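Local coordinates for protein Fe(2+) transporter FeoB (Escherichia coli, PDB 3I8S) that takes up ferrous iron across the inner membrane, probably coupling GTP binding in this cytosolic portion to channel opening, at residues 171-183 with 237-251. Sequence-based numbering, arbitrary orientation. Where two conformers were deposited one is given.
Sequences NVELVHYAQPLLN and MDDPALHIADARYQC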
ATOM      1  N   ASN A 171      12.070  -9.155  -0.550  1.00 26.22           N
ATOM      2  CA  ASN A 171      12.069  -9.348   0.918  1.00 25.94           C
ATOM      3  C   ASN A 171      13.094  -8.445   1.604  1.00 26.11           C
ATOM      4  O   ASN A 171      13.966  -8.890   2.351  1.00 26.09           O
ATOM      5  CB  ASN A 171      12.339 -10.803   1.294  1.00 25.67           C
ATOM      6  CG  ASN A 171      13.694 -11.327   0.761  1.00 25.45           C
ATOM      7  OD1 ASN A 171      14.026 -11.114  -0.407  1.00 25.34           O
ATOM      8  ND2 ASN A 171      14.472 -12.017   1.619  1.00 25.32           N
ATOM      9  N   VAL A 172      13.011  -7.177   1.303  1.00 26.79           N
ATOM     10  CA  VAL A 172      13.839  -6.164   1.936  1.00 28.88           C
ATOM     11  C   VAL A 172      13.515  -6.101   3.429  1.00 29.83           C
ATOM     12  O   VAL A 172      12.412  -6.455   3.847  1.00 31.94           O
ATOM     13  CB  VAL A 172      13.568  -4.797   1.328  1.00 28.63           C
ATOM     14  CG1 VAL A 172      14.100  -4.706  -0.096  1.00 31.09           C
ATOM     15  CG2 VAL A 172      12.088  -4.529   1.348  1.00 29.69           C
ATOM     16  N   GLU A 173      14.454  -5.628   4.223  1.00 31.21           N
ATOM     17  CA  GLU A 173      14.128  -5.276   5.585  1.00 31.41           C
ATOM     18  C   GLU A 173      13.287  -4.042   5.472  1.00 31.33           C
ATOM     19  O   GLU A 173      13.720  -3.060   4.867  1.00 32.21           O
ATOM     20  CB  GLU A 173      15.352  -4.901   6.392  1.00 31.95           C
ATOM     21  CG  GLU A 173      14.994  -4.611   7.857  1.00 33.66           C
ATOM     22  CD  GLU A 173      15.228  -5.800   8.771  1.00 36.74           C
ATOM     23  OE1 GLU A 173      14.698  -5.793   9.910  1.00 37.31           O
ATOM     24  OE2 GLU A 173      15.970  -6.721   8.344  1.00 39.00           O
ATOM     25  N   LEU A 174      12.104  -4.057   6.063  1.00 31.68           N
ATOM     26  CA  LEU A 174      11.304  -2.837   6.087  1.00 30.82           C
ATOM     27  C   LEU A 174      11.168  -2.406   7.538  1.00 29.99           C
ATOM     28  O   LEU A 174      12.134  -1.986   8.176  1.00 27.92           O
ATOM     29  CB  LEU A 174       9.946  -3.071   5.421  1.00 31.94           C
ATOM     30  CG  LEU A 174       9.933  -3.301   3.907  1.00 35.21           C
ATOM     31  CD1 LEU A 174       8.615  -3.933   3.490  1.00 38.03           C
ATOM     32  CD2 LEU A 174      10.211  -1.990   3.176  1.00 37.19           C
ATOM     33  N   VAL A 175       9.975  -2.539   8.099  1.00 29.70           N
ATOM     34  CA  VAL A 175       9.779  -2.055   9.450  1.00 28.58           C
ATOM     35  C   VAL A 175      10.421  -3.038  10.399  1.00 28.76           C
ATOM     36  O   VAL A 175      10.313  -4.259  10.232  1.00 29.21           O
ATOM     37  CB  VAL A 175       8.283  -1.831   9.754  1.00 29.11           C
ATOM     38  CG1 VAL A 175       8.119  -1.305  11.172  1.00 26.69           C
ATOM     39  CG2 VAL A 175       7.717  -0.843   8.745  1.00 26.35           C
ATOM     40  N   HIS A 176      11.122  -2.508  11.387  1.00 27.69           N
ATOM     41  CA  HIS A 176      11.797  -3.338  12.370  1.00 27.73           C
ATOM     42  C   HIS A 176      11.054  -3.293  13.686  1.00 27.61           C
ATOM     43  O   HIS A 176      11.382  -2.512  14.586  1.00 27.37           O
ATOM     44  CB  HIS A 176      13.267  -2.930  12.571  1.00 27.93           C
ATOM     45  CG  HIS A 176      14.071  -3.985  13.257  1.00 27.84           C
ATOM     46  ND1 HIS A 176      14.697  -5.003  12.575  1.00 31.64           N
ATOM     47  CD2 HIS A 176      14.306  -4.210  14.568  1.00 29.32           C
ATOM     48  CE1 HIS A 176      15.296  -5.805  13.434  1.00 30.42           C
ATOM     49  NE2 HIS A 176      15.079  -5.342  14.653  1.00 31.00           N
ATOM     50  N   TYR A 177      10.046  -4.154  13.800  1.00 26.75           N
ATOM     51  CA  TYR A 177       9.249  -4.230  15.010  1.00 26.46           C
ATOM     52  C   TYR A 177       9.965  -4.954  16.129  1.00 25.97           C
ATOM     53  O   TYR A 177      10.722  -5.910  15.882  1.00 24.48           O
ATOM     54  CB  TYR A 177       7.948  -4.979  14.748  1.00 26.87           C
ATOM     55  CG  TYR A 177       7.054  -4.371  13.711  1.00 27.13           C
ATOM     56  CD1 TYR A 177       6.964  -4.912  12.432  1.00 28.35           C
ATOM     57  CD2 TYR A 177       6.311  -3.227  13.996  1.00 25.84           C
ATOM     58  CE1 TYR A 177       6.103  -4.341  11.487  1.00 27.88           C
ATOM     59  CE2 TYR A 177       5.461  -2.666  13.072  1.00 28.71           C
ATOM     60  CZ  TYR A 177       5.368  -3.240  11.813  1.00 28.47           C
ATOM     61  OH  TYR A 177       4.523  -2.667  10.929  1.00 28.95           O
ATOM     62  N   ALA A 178       9.691  -4.514  17.363  1.00 26.29           N
ATOM     63  CA  ALA A 178      10.195  -5.174  18.591  1.00 26.18           C
ATOM     64  C   ALA A 178       9.790  -6.651  18.590  1.00 26.36           C
ATOM     65  O   ALA A 178       8.652  -6.975  18.180  1.00 26.26           O
ATOM     66  CB  ALA A 178       9.681  -4.453  19.859  1.00 26.75           C
ATOM     67  N   GLN A 179      10.706  -7.539  18.976  1.00 26.22           N
ATOM     68  CA  GLN A 179      10.453  -9.004  18.855  1.00 26.62           C
ATOM     69  C   GLN A 179       9.174  -9.470  19.596  1.00 25.75           C
ATOM     70  O   GLN A 179       8.460 -10.345  19.098  1.00 24.83           O
ATOM     71  CB  GLN A 179      11.643  -9.837  19.304  1.00 27.53           C
ATOM     72  CG  GLN A 179      11.544 -11.330  18.893  1.00 28.17           C
ATOM     73  CD  GLN A 179      11.529 -11.525  17.387  1.00 32.82           C
ATOM     74  OE1 GLN A 179      12.406 -11.021  16.691  1.00 35.39           O
ATOM     75  NE2 GLN A 179      10.511 -12.236  16.868  1.00 34.46           N
ATOM     76  N   PRO A 180       8.876  -8.906  20.776  1.00 24.58           N
ATOM     77  CA  PRO A 180       7.621  -9.396  21.386  1.00 24.94           C
ATOM     78  C   PRO A 180       6.386  -9.123  20.503  1.00 24.68           C
ATOM     79  O   PRO A 180       5.480  -9.963  20.440  1.00 23.80           O
ATOM     80  CB  PRO A 180       7.568  -8.637  22.726  1.00 24.19           C
ATOM     81  CG  PRO A 180       8.946  -8.271  23.007  1.00 25.07           C
ATOM     82  CD  PRO A 180       9.540  -7.947  21.664  1.00 25.60           C
ATOM     83  N   LEU A 181       6.349  -7.978  19.800  1.00 24.14           N
ATOM     84  CA  LEU A 181       5.239  -7.655  18.914  1.00 24.34           C
ATOM     85  C   LEU A 181       5.121  -8.716  17.826  1.00 24.46           C
ATOM     86  O   LEU A 181       4.020  -9.195  17.542  1.00 24.25           O
ATOM     87  CB  LEU A 181       5.391  -6.260  18.295  1.00 24.26           C
ATOM     88  CG  LEU A 181       5.397  -5.079  19.297  1.00 25.80           C
ATOM     89  CD1 LEU A 181       5.877  -3.740  18.676  1.00 26.56           C
ATOM     90  CD2 LEU A 181       4.011  -4.918  19.935  1.00 26.91           C
ATOM     91  N   LEU A 182       6.264  -9.068  17.230  1.00 25.19           N
ATOM     92  CA  LEU A 182       6.294 -10.070  16.168  1.00 24.64           C
ATOM     93  C   LEU A 182       5.846 -11.428  16.695  1.00 24.19           C
ATOM     94  O   LEU A 182       5.075 -12.108  16.013  1.00 24.01           O
ATOM     95  CB  LEU A 182       7.682 -10.185  15.580  1.00 25.86           C
ATOM     96  CG  LEU A 182       8.179  -8.973  14.786  1.00 26.87           C
ATOM     97  CD1 LEU A 182       9.601  -9.301  14.375  1.00 29.76           C
ATOM     98  CD2 LEU A 182       7.287  -8.642  13.571  1.00 29.76           C
ATOM     99  N   ASN A 183       6.331 -11.798  17.880  1.00 22.77           N
ATOM    100  CA  ASN A 183       5.966 -13.075  18.540  1.00 23.65           C
ATOM    101  C   ASN A 183       4.465 -13.194  18.745  1.00 23.39           C
ATOM    102  O   ASN A 183       3.846 -14.232  18.398  1.00 22.95           O
ATOM    103  CB  ASN A 183       6.660 -13.237  19.889  1.00 23.95           C
ATOM    104  CG  ASN A 183       8.152 -13.546  19.771  1.00 24.43           C
ATOM    105  OD1 ASN A 183       8.674 -13.837  18.691  1.00 25.18           O
ATOM    106  ND2 ASN A 183       8.840 -13.468  20.888  1.00 29.27           N
ATOM    107  N   MET A 237       6.281  -3.992  27.746  1.00 26.18           N
ATOM    108  CA  MET A 237       6.704  -2.666  27.292  1.00 27.52           C
ATOM    109  C   MET A 237       5.671  -1.584  27.585  1.00 26.75           C
ATOM    110  O   MET A 237       4.498  -1.893  27.812  1.00 24.69           O
ATOM    111  CB  MET A 237       6.968  -2.720  25.780  1.00 27.25           C
ATOM    112  CG  MET A 237       5.763  -3.047  24.989  1.00 28.78           C
ATOM    113  SD  MET A 237       6.083  -3.345  23.238  1.00 31.75           S
ATOM    114  CE  MET A 237       6.802  -4.951  23.271  1.00 29.34           C
ATOM    115  N   ASP A 238       6.122  -0.328  27.528  1.00 26.59           N
ATOM    116  CA  ASP A 238       5.251   0.845  27.588  1.00 28.01           C
ATOM    117  C   ASP A 238       4.531   0.997  26.240  1.00 28.72           C
ATOM    118  O   ASP A 238       5.175   1.029  25.187  1.00 29.44           O
ATOM    119  CB  ASP A 238       6.054   2.135  27.886  1.00 28.40           C
ATOM    120  CG  ASP A 238       6.634   2.193  29.317  1.00 30.08           C
ATOM    121  OD1 ASP A 238       6.014   1.680  30.286  1.00 29.78           O
ATOM    122  OD2 ASP A 238       7.713   2.820  29.490  1.00 34.53           O
ATOM    123  N   ASP A 239       3.204   1.062  26.268  1.00 29.15           N
ATOM    124  CA  ASP A 239       2.391   1.351  25.071  1.00 29.32           C
ATOM    125  C   ASP A 239       2.778   0.543  23.813  1.00 29.20           C
ATOM    126  O   ASP A 239       3.316   1.081  22.809  1.00 27.19           O
ATOM    127  CB  ASP A 239       2.395   2.851  24.755  1.00 29.93           C
ATOM    128  CG  ASP A 239       1.242   3.247  23.815  1.00 32.29           C
ATOM    129  OD1 ASP A 239       0.517   2.336  23.280  1.00 30.78           O
ATOM    130  OD2 ASP A 239       1.058   4.488  23.627  1.00 40.23           O
ATOM    131  N   PRO A 240       2.469  -0.751  23.834  1.00 29.02           N
ATOM    132  CA  PRO A 240       2.821  -1.558  22.658  1.00 29.17           C
ATOM    133  C   PRO A 240       2.237  -1.016  21.354  1.00 28.60           C
ATOM    134  O   PRO A 240       2.894  -1.072  20.331  1.00 27.48           O
ATOM    135  CB  PRO A 240       2.308  -2.969  23.001  1.00 29.99           C
ATOM    136  CG  PRO A 240       1.829  -2.934  24.383  1.00 28.29           C
ATOM    137  CD  PRO A 240       1.798  -1.517  24.894  1.00 29.20           C
ATOM    138  N   ALA A 241       1.027  -0.459  21.387  1.00 29.41           N
ATOM    139  CA  ALA A 241       0.366   0.010  20.147  1.00 29.31           C
ATOM    140  C   ALA A 241       1.155   1.148  19.528  1.00 29.63           C
ATOM    141  O   ALA A 241       1.302   1.231  18.316  1.00 30.11           O
ATOM    142  CB  ALA A 241      -1.084   0.443  20.421  1.00 29.28           C
ATOM    143  N   LEU A 242       1.720   1.988  20.383  1.00 29.11           N
ATOM    144  CA  LEU A 242       2.557   3.085  19.942  1.00 29.40           C
ATOM    145  C   LEU A 242       3.904   2.595  19.421  1.00 29.70           C
ATOM    146  O   LEU A 242       4.483   3.225  18.524  1.00 29.14           O
ATOM    147  CB  LEU A 242       2.783   4.037  21.095  1.00 29.40           C
ATOM    148  CG  LEU A 242       3.496   5.370  20.894  1.00 29.85           C
ATOM    149  CD1 LEU A 242       3.082   6.018  19.596  1.00 32.37           C
ATOM    150  CD2 LEU A 242       3.212   6.290  22.091  1.00 31.21           C
ATOM    151  N   HIS A 243       4.421   1.497  19.983  1.00 29.03           N
ATOM    152  CA  HIS A 243       5.658   0.910  19.432  1.00 28.68           C
ATOM    153  C   HIS A 243       5.492   0.422  17.994  1.00 28.38           C
ATOM    154  O   HIS A 243       6.431   0.502  17.194  1.00 27.51           O
ATOM    155  CB  HIS A 243       6.168  -0.251  20.286  1.00 28.99           C
ATOM    156  CG  HIS A 243       6.849   0.177  21.546  1.00 29.76           C
ATOM    157  ND1 HIS A 243       8.219   0.299  21.653  1.00 35.92           N
ATOM    158  CD2 HIS A 243       6.348   0.494  22.758  1.00 29.12           C
ATOM    159  CE1 HIS A 243       8.532   0.669  22.882  1.00 34.14           C
ATOM    160  NE2 HIS A 243       7.411   0.804  23.571  1.00 33.64           N
ATOM    161  N   ILE A 244       4.325  -0.132  17.679  1.00 27.60           N
ATOM    162  CA  ILE A 244       3.991  -0.563  16.303  1.00 27.79           C
ATOM    163  C   ILE A 244       4.069   0.653  15.397  1.00 28.05           C
ATOM    164  O   ILE A 244       4.802   0.655  14.423  1.00 25.78           O
ATOM    165  CB  ILE A 244       2.604  -1.234  16.210  1.00 28.04           C
ATOM    166  CG1 ILE A 244       2.548  -2.512  17.033  1.00 29.08           C
ATOM    167  CG2 ILE A 244       2.238  -1.590  14.737  1.00 27.76           C
ATOM    168  CD1 ILE A 244       1.104  -3.109  17.180  1.00 27.61           C
ATOM    169  N   ALA A 245       3.355   1.716  15.761  1.00 28.36           N
ATOM    170  CA  ALA A 245       3.321   2.939  14.938  1.00 28.34           C
ATOM    171  C   ALA A 245       4.698   3.570  14.807  1.00 28.46           C
ATOM    172  O   ALA A 245       5.091   3.960  13.697  1.00 28.18           O
ATOM    173  CB  ALA A 245       2.300   3.945  15.502  1.00 28.78           C
ATOM    174  N   ASP A 246       5.442   3.627  15.918  1.00 27.73           N
ATOM    175  CA  ASP A 246       6.739   4.296  15.969  1.00 28.10           C
ATOM    176  C   ASP A 246       7.744   3.544  15.067  1.00 26.83           C
ATOM    177  O   ASP A 246       8.514   4.169  14.347  1.00 26.90           O
ATOM    178  CB  ASP A 246       7.254   4.416  17.423  1.00 29.03           C
ATOM    179  CG  ASP A 246       6.670   5.638  18.178  1.00 34.30           C
ATOM    180  OD1 ASP A 246       6.156   6.581  17.532  1.00 40.65           O
ATOM    181  OD2 ASP A 246       6.747   5.677  19.435  1.00 41.96           O
ATOM    182  N   ALA A 247       7.700   2.209  15.085  1.00 25.83           N
ATOM    183  CA  ALA A 247       8.558   1.398  14.190  1.00 25.85           C
ATOM    184  C   ALA A 247       8.319   1.816  12.725  1.00 25.35           C
ATOM    185  O   ALA A 247       9.259   2.001  11.957  1.00 22.58           O
ATOM    186  CB  ALA A 247       8.306  -0.102  14.365  1.00 26.09           C
ATOM    187  N   ARG A 248       7.050   1.984  12.355  1.00 23.93           N
ATOM    188  CA  ARG A 248       6.705   2.386  10.977  1.00 24.92           C
ATOM    189  C   ARG A 248       7.247   3.741  10.625  1.00 22.93           C
ATOM    190  O   ARG A 248       7.925   3.896   9.612  1.00 22.28           O
ATOM    191  CB  ARG A 248       5.188   2.324  10.745  1.00 24.86           C
ATOM    192  CG  ARG A 248       4.688   0.920  10.790  1.00 25.02           C
ATOM    193  CD  ARG A 248       3.154   0.837  10.899  1.00 27.29           C
ATOM    194  NE  ARG A 248       2.740  -0.548  11.005  1.00 27.74           N
ATOM    195  CZ  ARG A 248       1.487  -0.920  11.271  1.00 32.90           C
ATOM    196  NH1 ARG A 248       0.556  -0.002  11.457  1.00 32.38           N
ATOM    197  NH2 ARG A 248       1.182  -2.200  11.345  1.00 33.13           N
ATOM    198  N   TYR A 249       7.013   4.724  11.481  1.00 23.81           N
ATOM    199  CA  TYR A 249       7.514   6.051  11.207  1.00 24.05           C
ATOM    200  C   TYR A 249       9.054   6.106  11.200  1.00 23.73           C
ATOM    201  O   TYR A 249       9.655   6.816  10.383  1.00 22.67           O
ATOM    202  CB  TYR A 249       6.851   7.044  12.150  1.00 26.39           C
ATOM    203  CG  TYR A 249       5.350   7.254  11.799  1.00 26.95           C
ATOM    204  CD1 TYR A 249       4.974   7.865  10.603  1.00 29.70           C
ATOM    205  CD2 TYR A 249       4.332   6.819  12.638  1.00 30.17           C
ATOM    206  CE1 TYR A 249       3.615   8.081  10.267  1.00 30.19           C
ATOM    207  CE2 TYR A 249       2.969   7.033  12.323  1.00 29.10           C
ATOM    208  CZ  TYR A 249       2.608   7.668  11.130  1.00 29.83           C
ATOM    209  OH  TYR A 249       1.250   7.864  10.799  1.00 28.29           O
ATOM    210  N   GLN A 250       9.703   5.344  12.082  1.00 23.38           N
ATOM    211  CA  GLN A 250      11.174   5.285  12.108  0.50 23.04           C
ATOM    212  C   GLN A 250      11.696   4.809  10.758  1.00 23.65           C
ATOM    213  O   GLN A 250      12.659   5.348  10.184  1.00 21.68           O
ATOM    214  CB  GLN A 250      11.687   4.305  13.174  0.50 23.42           C
ATOM    215  CG  GLN A 250      13.231   4.287  13.261  0.50 22.41           C
ATOM    216  CD  GLN A 250      13.809   3.081  14.008  0.50 22.83           C
ATOM    217  OE1 GLN A 250      14.938   3.126  14.501  0.50 25.08           O
ATOM    218  NE2 GLN A 250      13.061   2.000  14.050  0.50 17.14           N
ATOM    219  N   CYS A 251      11.072   3.753  10.260  1.00 23.78           N
ATOM    220  CA  CYS A 251      11.438   3.153   9.001  1.00 23.53           C
ATOM    221  C   CYS A 251      11.353   4.168   7.846  1.00 23.30           C
ATOM    222  O   CYS A 251      12.302   4.342   7.046  1.00 21.57           O
ATOM    223  CB  CYS A 251      10.527   1.969   8.730  1.00 25.72           C
ATOM    224  SG  CYS A 251      10.821   1.251   7.123  1.00 31.73           S
TER
HETATM  225  O   HOH W   1      11.502   0.392  11.876  1.00 19.83           O
HETATM  226  O   HOH W   2      12.446  -0.350  15.192  1.00 28.64           O
HETATM  227  O   HOH W   3       8.590  -1.817  17.712  1.00 23.06           O
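Tyr177 and Val175 lie against Ile244, Ala247 and Arg248 where the linker from the P-loop G domain runs along helix 240-259 and then leads into helix 179-191, the first helix of the FeoB cytosolic helical domain. Segments 179-183 and 240-251 of these helices cross steeply, at -106°, with a closest approach of 10.7 Å between their axes.

From CB outward, Tyr177 runs alongside the helix, its CG anti to the carbonyl carbon. CD2 touches Ala247 CB, and CE2 sits 3.6 Å from Ile244 O while also resting on Ile244 CG2. Val175 CG1 lies over one ring face, offset toward the rim. At the tip, Arg248 NE donates to Tyr177 OH over 2.8 Å. That bond is almost straight, at 169°, and the hydroxyl lies in the guanidinium plane. The ring stands nearly perpendicular to that plane (81°). Arg248 NH2 adds a weak bond to the same oxygen. Ile244 CG2 lies over the centre of one guanidinium face. Glu110 of helix 98-111 in the G domain also bonds Tyr177 OH, which links the two domains here, while Glu210 of helix 198-210 forms a salt bridge with Arg248 NH1.

Val175 is the tight spot: CG1 presses on Ala247 CB at 3.4 Å, while CG2 packs on Cys251 CB. Toward the N-terminal end of helix 240-259, Leu181 splits its methyls, CD1 against His243 CB and Ile244 CG1, CD2 against Pro240 CB. Met237, its chain bent at chi3, brings CE to Pro180 CB. Waters take up backbone groups along the seam: one accepts from His176 N and donates to Ala247 O, and another accepts from Ala178 N and donates through its oxygen to His243 O at 3.2 Å.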